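Local coordinates for protein methylocystis parvus OBBP MbnE (Methylocystis parvus OBBP, PDB 5ICQ) that probably binds methanobactin in the periplasm, as a family 5 extracellular solute-binding protein that would hand it on for transport, at residues A[284-288]-A[576-581]; A[445-449]-A[492-496]. One frame throughout, in Å; residues are numbered along the deposited sequence.

Contact 1 (A[284-288]-A[576-581])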
loop_
_atom_site.group_PDB
_atom_site.type_symbol
_atom_site.label_atom_id
_atom_site.label_comp_id
_atom_site.label_asym_id
_atom_site.label_seq_id
_atom_site.Cartn_x
_atom_site.Cartn_y
_atom_site.Cartn_z
ATOM N N ASP A 284 -3.463 23.490 6.418
ATOM C CA ASP A 284 -4.300 23.710 5.244
ATOM C C ASP A 284 -5.062 22.473 4.770
ATOM O O ASP A 284 -5.969 22.610 3.938
ATOM C CB ASP A 284 -3.427 24.248 4.098
ATOM C CG ASP A 284 -2.941 25.671 4.361
ATOM O OD1 ASP A 284 -3.741 26.475 4.879
ATOM O OD2 ASP A 284 -1.768 25.982 4.056
ATOM N N TYR A 285 -4.738 21.288 5.278
ATOM C CA TYR A 285 -5.217 20.033 4.709
ATOM C C TYR A 285 -5.117 18.942 5.765
ATOM O O TYR A 285 -4.163 18.924 6.546
ATOM C CB TYR A 285 -4.384 19.639 3.470
ATOM C CG TYR A 285 -4.781 18.305 2.869
ATOM C CD1 TYR A 285 -4.228 17.119 3.337
ATOM C CD2 TYR A 285 -5.721 18.235 1.840
ATOM C CE1 TYR A 285 -4.597 15.904 2.809
ATOM C CE2 TYR A 285 -6.089 17.011 1.296
ATOM C CZ TYR A 285 -5.527 15.856 1.797
ATOM O OH TYR A 285 -5.880 14.635 1.284
ATOM N N ARG A 286 -6.083 18.024 5.773
ATOM C CA ARG A 286 -5.974 16.841 6.616
ATOM C C ARG A 286 -6.738 15.680 5.993
ATOM O O ARG A 286 -7.741 15.871 5.291
ATOM C CB ARG A 286 -6.477 17.106 8.048
ATOM C CG ARG A 286 -7.944 17.484 8.166
ATOM C CD ARG A 286 -8.331 17.747 9.638
ATOM N NE ARG A 286 -8.608 16.514 10.370
ATOM C CZ ARG A 286 -7.784 15.924 11.236
ATOM N NH1 ARG A 286 -6.592 16.447 11.514
ATOM N NH2 ARG A 286 -8.164 14.798 11.836
ATOM N N ASP A 287 -6.220 14.474 6.230
ATOM C CA ASP A 287 -6.945 13.227 6.012
ATOM C C ASP A 287 -7.574 12.786 7.329
ATOM O O ASP A 287 -6.898 12.759 8.360
ATOM C CB ASP A 287 -6.000 12.133 5.505
ATOM C CG ASP A 287 -5.404 12.455 4.160
ATOM O OD1 ASP A 287 -6.164 12.851 3.251
ATOM O OD2 ASP A 287 -4.173 12.314 4.013
ATOM N N GLU A 288 -8.855 12.430 7.298
ATOM C CA GLU A 288 -9.558 11.972 8.487
ATOM C C GLU A 288 -9.588 10.451 8.508
ATOM O O GLU A 288 -10.003 9.825 7.528
ATOM C CB GLU A 288 -10.986 12.521 8.531
ATOM C CG GLU A 288 -11.683 12.253 9.835
ATOM C CD GLU A 288 -10.878 12.769 10.998
ATOM O OE1 GLU A 288 -10.307 11.945 11.751
ATOM O OE2 GLU A 288 -10.798 14.001 11.131
ATOM N N GLN A 576 -12.023 8.171 0.663
ATOM C CA GLN A 576 -11.070 8.911 1.476
ATOM C C GLN A 576 -11.723 10.183 2.004
ATOM O O GLN A 576 -12.332 10.938 1.240
ATOM C CB GLN A 576 -9.826 9.247 0.654
ATOM C CG GLN A 576 -8.727 9.894 1.491
ATOM C CD GLN A 576 -7.428 10.053 0.726
ATOM O OE1 GLN A 576 -7.107 9.250 -0.158
ATOM N NE2 GLN A 576 -6.677 11.093 1.055
ATOM N N TRP A 577 -11.618 10.406 3.313
ATOM C CA TRP A 577 -12.231 11.552 3.981
ATOM C C TRP A 577 -11.165 12.630 4.156
ATOM O O TRP A 577 -10.142 12.391 4.811
ATOM C CB TRP A 577 -12.810 11.142 5.341
ATOM C CG TRP A 577 -13.707 9.933 5.258
ATOM C CD1 TRP A 577 -14.456 9.534 4.178
ATOM C CD2 TRP A 577 -13.931 8.957 6.283
ATOM N NE1 TRP A 577 -15.135 8.374 4.475
ATOM C CE2 TRP A 577 -14.820 7.992 5.755
ATOM C CE3 TRP A 577 -13.463 8.802 7.594
ATOM C CZ2 TRP A 577 -15.265 6.900 6.499
ATOM C CZ3 TRP A 577 -13.900 7.710 8.332
ATOM C CH2 TRP A 577 -14.792 6.771 7.779
ATOM N N ILE A 578 -11.381 13.798 3.544
ATOM C CA ILE A 578 -10.411 14.884 3.629
ATOM C C ILE A 578 -11.107 16.182 4.023
ATOM O O ILE A 578 -12.325 16.332 3.907
ATOM C CB ILE A 578 -9.626 15.082 2.310
ATOM C CG1 ILE A 578 -10.518 15.716 1.246
ATOM C CG2 ILE A 578 -9.056 13.745 1.803
ATOM C CD1 ILE A 578 -9.746 16.153 -0.025
ATOM N N ALA A 579 -10.307 17.131 4.501
ATOM C CA ALA A 579 -10.776 18.487 4.740
ATOM C C ALA A 579 -9.643 19.437 4.405
ATOM O O ALA A 579 -8.469 19.075 4.513
ATOM C CB ALA A 579 -11.239 18.704 6.187
ATOM N N HIS A 580 -9.997 20.654 3.992
ATOM C CA HIS A 580 -8.965 21.570 3.533
ATOM C C HIS A 580 -9.471 23.004 3.566
ATOM O O HIS A 580 -10.677 23.260 3.493
ATOM C CB HIS A 580 -8.512 21.214 2.112
ATOM C CG HIS A 580 -9.622 21.232 1.115
ATOM N ND1 HIS A 580 -10.022 22.381 0.468
ATOM C CD2 HIS A 580 -10.427 20.242 0.657
ATOM C CE1 HIS A 580 -11.025 22.102 -0.345
ATOM N NE2 HIS A 580 -11.292 20.811 -0.248
ATOM N N SER A 581 -8.528 23.936 3.680
ATOM C CA SER A 581 -8.834 25.342 3.458
ATOM C C SER A 581 -9.368 25.542 2.044
ATOM O O SER A 581 -8.940 24.878 1.097
ATOM C CB SER A 581 -7.576 26.193 3.666
ATOM O OG SER A 581 -7.772 27.505 3.170
HETATM O O HOH W 1 -4.808 28.813 3.847
HETATM O O HOH W 2 -4.355 12.426 0.194
HETATM O O HOH W 3 -9.538 9.080 4.943
#
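Glu288 and Trp577 meet where two antiparallel strands, 285-288 and 576-581, run side by side. The backbone N of Glu288 donates to Trp577 O at 2.8 Å. That bond is nearly straight, with 173° at the hydrogen, and the two CB atoms touch. Water 3 links the pair a second time, giving a proton to Glu288 O and accepting one from Trp577 N. The indole has CG anti to its carbonyl carbon (chi1 -51°), which sets CE3 of Trp577 3.6 Å from Glu288 O; its ring also stacks with Trp294. Glu288 turns the other way: a bend at chi2 (55°) carries its carboxylate from Trp577 to Arg286, where NH2 of Arg286 meets OE2 of Glu288 at 2.8 Å in a salt bridge. The carboxylate oxygen lies in the guanidinium plane, but the nitrogen comes to it from above the carboxylate plane. Tyr298 also bonds OE2 and Arg293 pairs with OE1, so this buried acid is probably kept charged.

The pairing of the strands centres on Arg286 and Ala579, a hydrogen-bonded pair in which each backbone N donates to the other's O. Tyr285 works on the opposite face from their side chains. Its phenol slants across Ile578, OH touching CG2 of Ile578 at 3.3 Å, and its CD2 lies by His580 CB. Beyond it, Gln576 NE2 donates to Asp287 OD1 at 2.9 Å from above the carboxylate plane, while Gln576 OE1 accepts from Ile597 N; water 2 ties the amide nitrogen to the tyrosine hydroxyl.

Strand 576-581 is the middle one of a three-stranded antiparallel sheet, with 308-313 on its other side. Helix 271-279 packs on Arg286 and Ala579, helix 291-296 on Glu288 and Trp577, and Asp284 reaches Arg67 of strand 65-71.

Contact 2 (A[445-449]-A[492-496])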
loop_
_atom_site.group_PDB
_atom_site.type_symbol
_atom_site.label_atom_id
_atom_site.label_comp_id
_atom_site.label_asym_id
_atom_site.label_seq_id
_atom_site.Cartn_x
_atom_site.Cartn_y
_atom_site.Cartn_z
ATOM N N SER A 445 -11.274 -24.217 22.273
ATOM C CA SER A 445 -10.987 -22.895 22.812
ATOM C C SER A 445 -9.695 -22.362 22.209
ATOM O O SER A 445 -8.799 -23.124 21.837
ATOM C CB SER A 445 -10.910 -22.907 24.346
ATOM O OG SER A 445 -9.700 -23.445 24.799
ATOM N N PHE A 446 -9.616 -21.038 22.096
ATOM C CA PHE A 446 -8.441 -20.416 21.499
ATOM C C PHE A 446 -8.344 -18.978 21.975
ATOM O O PHE A 446 -9.253 -18.445 22.612
ATOM C CB PHE A 446 -8.465 -20.503 19.963
ATOM C CG PHE A 446 -9.471 -19.585 19.274
ATOM C CD1 PHE A 446 -10.791 -19.975 19.110
ATOM C CD2 PHE A 446 -9.069 -18.362 18.740
ATOM C CE1 PHE A 446 -11.702 -19.156 18.448
ATOM C CE2 PHE A 446 -9.979 -17.523 18.081
ATOM C CZ PHE A 446 -11.299 -17.925 17.930
ATOM N N GLU A 447 -7.222 -18.350 21.647
ATOM C CA GLU A 447 -6.937 -16.996 22.092
ATOM C C GLU A 447 -6.767 -16.085 20.885
ATOM O O GLU A 447 -6.093 -16.456 19.919
ATOM C CB GLU A 447 -5.666 -16.984 22.938
ATOM C CG GLU A 447 -5.153 -15.594 23.266
ATOM C CD GLU A 447 -3.722 -15.643 23.783
ATOM O OE1 GLU A 447 -3.523 -15.675 25.007
ATOM O OE2 GLU A 447 -2.801 -15.678 22.950
ATOM N N ILE A 448 -7.367 -14.893 20.940
ATOM C CA ILE A 448 -7.093 -13.831 19.968
ATOM C C ILE A 448 -6.129 -12.850 20.611
ATOM O O ILE A 448 -6.474 -12.194 21.600
ATOM C CB ILE A 448 -8.372 -13.095 19.532
ATOM C CG1 ILE A 448 -9.397 -14.066 18.937
ATOM C CG2 ILE A 448 -8.019 -11.969 18.518
ATOM C CD1 ILE A 448 -10.741 -13.392 18.594
ATOM N N MET A 449 -4.935 -12.713 20.042
ATOM C CA MET A 449 -3.967 -11.756 20.562
ATOM C C MET A 449 -4.214 -10.399 19.915
ATOM O O MET A 449 -4.308 -10.306 18.689
ATOM C CB MET A 449 -2.537 -12.234 20.284
ATOM C CG MET A 449 -1.476 -11.231 20.674
ATOM S SD MET A 449 0.212 -11.846 20.357
ATOM C CE MET A 449 0.317 -11.741 18.569
ATOM N N PHE A 492 0.668 -17.428 18.241
ATOM C CA PHE A 492 -0.710 -16.989 18.436
ATOM C C PHE A 492 -1.633 -18.033 17.817
ATOM O O PHE A 492 -1.220 -18.809 16.946
ATOM C CB PHE A 492 -0.954 -15.597 17.821
ATOM C CG PHE A 492 -0.651 -15.525 16.333
ATOM C CD1 PHE A 492 -1.603 -15.916 15.396
ATOM C CD2 PHE A 492 0.583 -15.066 15.883
ATOM C CE1 PHE A 492 -1.321 -15.874 14.032
ATOM C CE2 PHE A 492 0.870 -15.007 14.515
ATOM C CZ PHE A 492 -0.085 -15.414 13.594
ATOM N N ASP A 493 -2.879 -18.070 18.311
ATOM C CA ASP A 493 -3.924 -18.838 17.631
ATOM C C ASP A 493 -4.563 -18.005 16.530
ATOM O O ASP A 493 -4.787 -18.495 15.413
ATOM C CB ASP A 493 -5.021 -19.279 18.614
ATOM C CG ASP A 493 -4.526 -20.237 19.685
ATOM O OD1 ASP A 493 -3.584 -21.026 19.426
ATOM O OD2 ASP A 493 -5.109 -20.204 20.794
ATOM N N MET A 494 -4.869 -16.748 16.851
ATOM C CA MET A 494 -5.504 -15.801 15.948
ATOM C C MET A 494 -5.011 -14.407 16.302
ATOM O O MET A 494 -4.768 -14.105 17.473
ATOM C CB MET A 494 -7.037 -15.863 16.069
ATOM C CG MET A 494 -7.782 -14.820 15.207
ATOM S SD MET A 494 -9.575 -15.070 15.275
ATOM C CE MET A 494 -9.746 -16.520 14.244
ATOM N N MET A 495 -4.848 -13.568 15.290
ATOM C CA MET A 495 -4.500 -12.176 15.523
ATOM C C MET A 495 -5.073 -11.395 14.360
ATOM O O MET A 495 -5.609 -11.974 13.412
ATOM C CB MET A 495 -2.979 -11.979 15.656
ATOM C CG MET A 495 -2.176 -12.349 14.422
ATOM S SD MET A 495 -0.430 -11.854 14.610
ATOM C CE MET A 495 -0.553 -10.095 14.266
ATOM N N ILE A 496 -4.984 -10.075 14.430
ATOM C CA ILE A 496 -5.474 -9.231 13.341
ATOM C C ILE A 496 -4.286 -8.867 12.466
ATOM O O ILE A 496 -3.248 -8.429 12.973
ATOM C CB ILE A 496 -6.205 -7.992 13.881
ATOM C CG1 ILE A 496 -7.531 -8.443 14.504
ATOM C CG2 ILE A 496 -6.441 -6.982 12.757
ATOM C CD1 ILE A 496 -8.274 -7.360 15.283
HETATM O O HOH W 4 -3.335 -16.044 20.250
HETATM O O HOH W 5 -4.013 -8.532 16.689
#
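Met494 holds CG anti to its backbone N (chi1 176°) and runs on extended, which lays it beside Ile448 with SD 3.8 Å from CG1 of Ile448. A bend at chi3 then brings only the terminal methyl near Phe446 CE2. Phe446 sets its CG between the backbone N and the carbonyl carbon (chi1 73°), swinging CE2 to 3.7 Å from Met494 SD in an oblique Met-aromatic contact. On the other face, CE of Met449 touches Met495 SD and Phe492 CB.

Met449 N donates to Met494 O at 2.9 Å, and Met494 N bonds weakly to Glu447 O. Just before strand 494-496, Asp493 OD2 takes the N-H of Glu447 on its anti lone pair at 2.9 Å, while OD1 forms a salt bridge with Arg330; water 4 joins Asp493 N to Glu447 O and OE2. An alanine in place of Asp493 would probably leave Glu447 N without this acceptor and Arg330 without its acidic mate.

Strand 442-450 runs parallel to 472-477 and 494-498, with helices 453-467 and 480-489 in the connections, an alpha/beta arrangement. Glu447 pairs with Arg486, so both carboxylates, 5.5 Å apart from Glu447 OE2 to Asp493 OD2, probably stay ionised.

In the fold
Contacts 1 and 2 lie in different sheets, their centres 36 Å apart and their nearest atoms about 17 Å apart. Along the chain, contact 2 is nested inside the loop closed by contact 1. The chain runs from strand 308-313, in the sheet of contact 1, to 322-326, in the larger mixed sheet of contact 2, and returns from 567-572 to 576-581. These two crossings join the lobes, consistent with the hinge of a periplasmic binding protein, whose ligand is expected in the cleft between them. A bound sulfate, probably from the crystallisation liquor, lies about 5 Å from the side chain of Glu288 in contact 1.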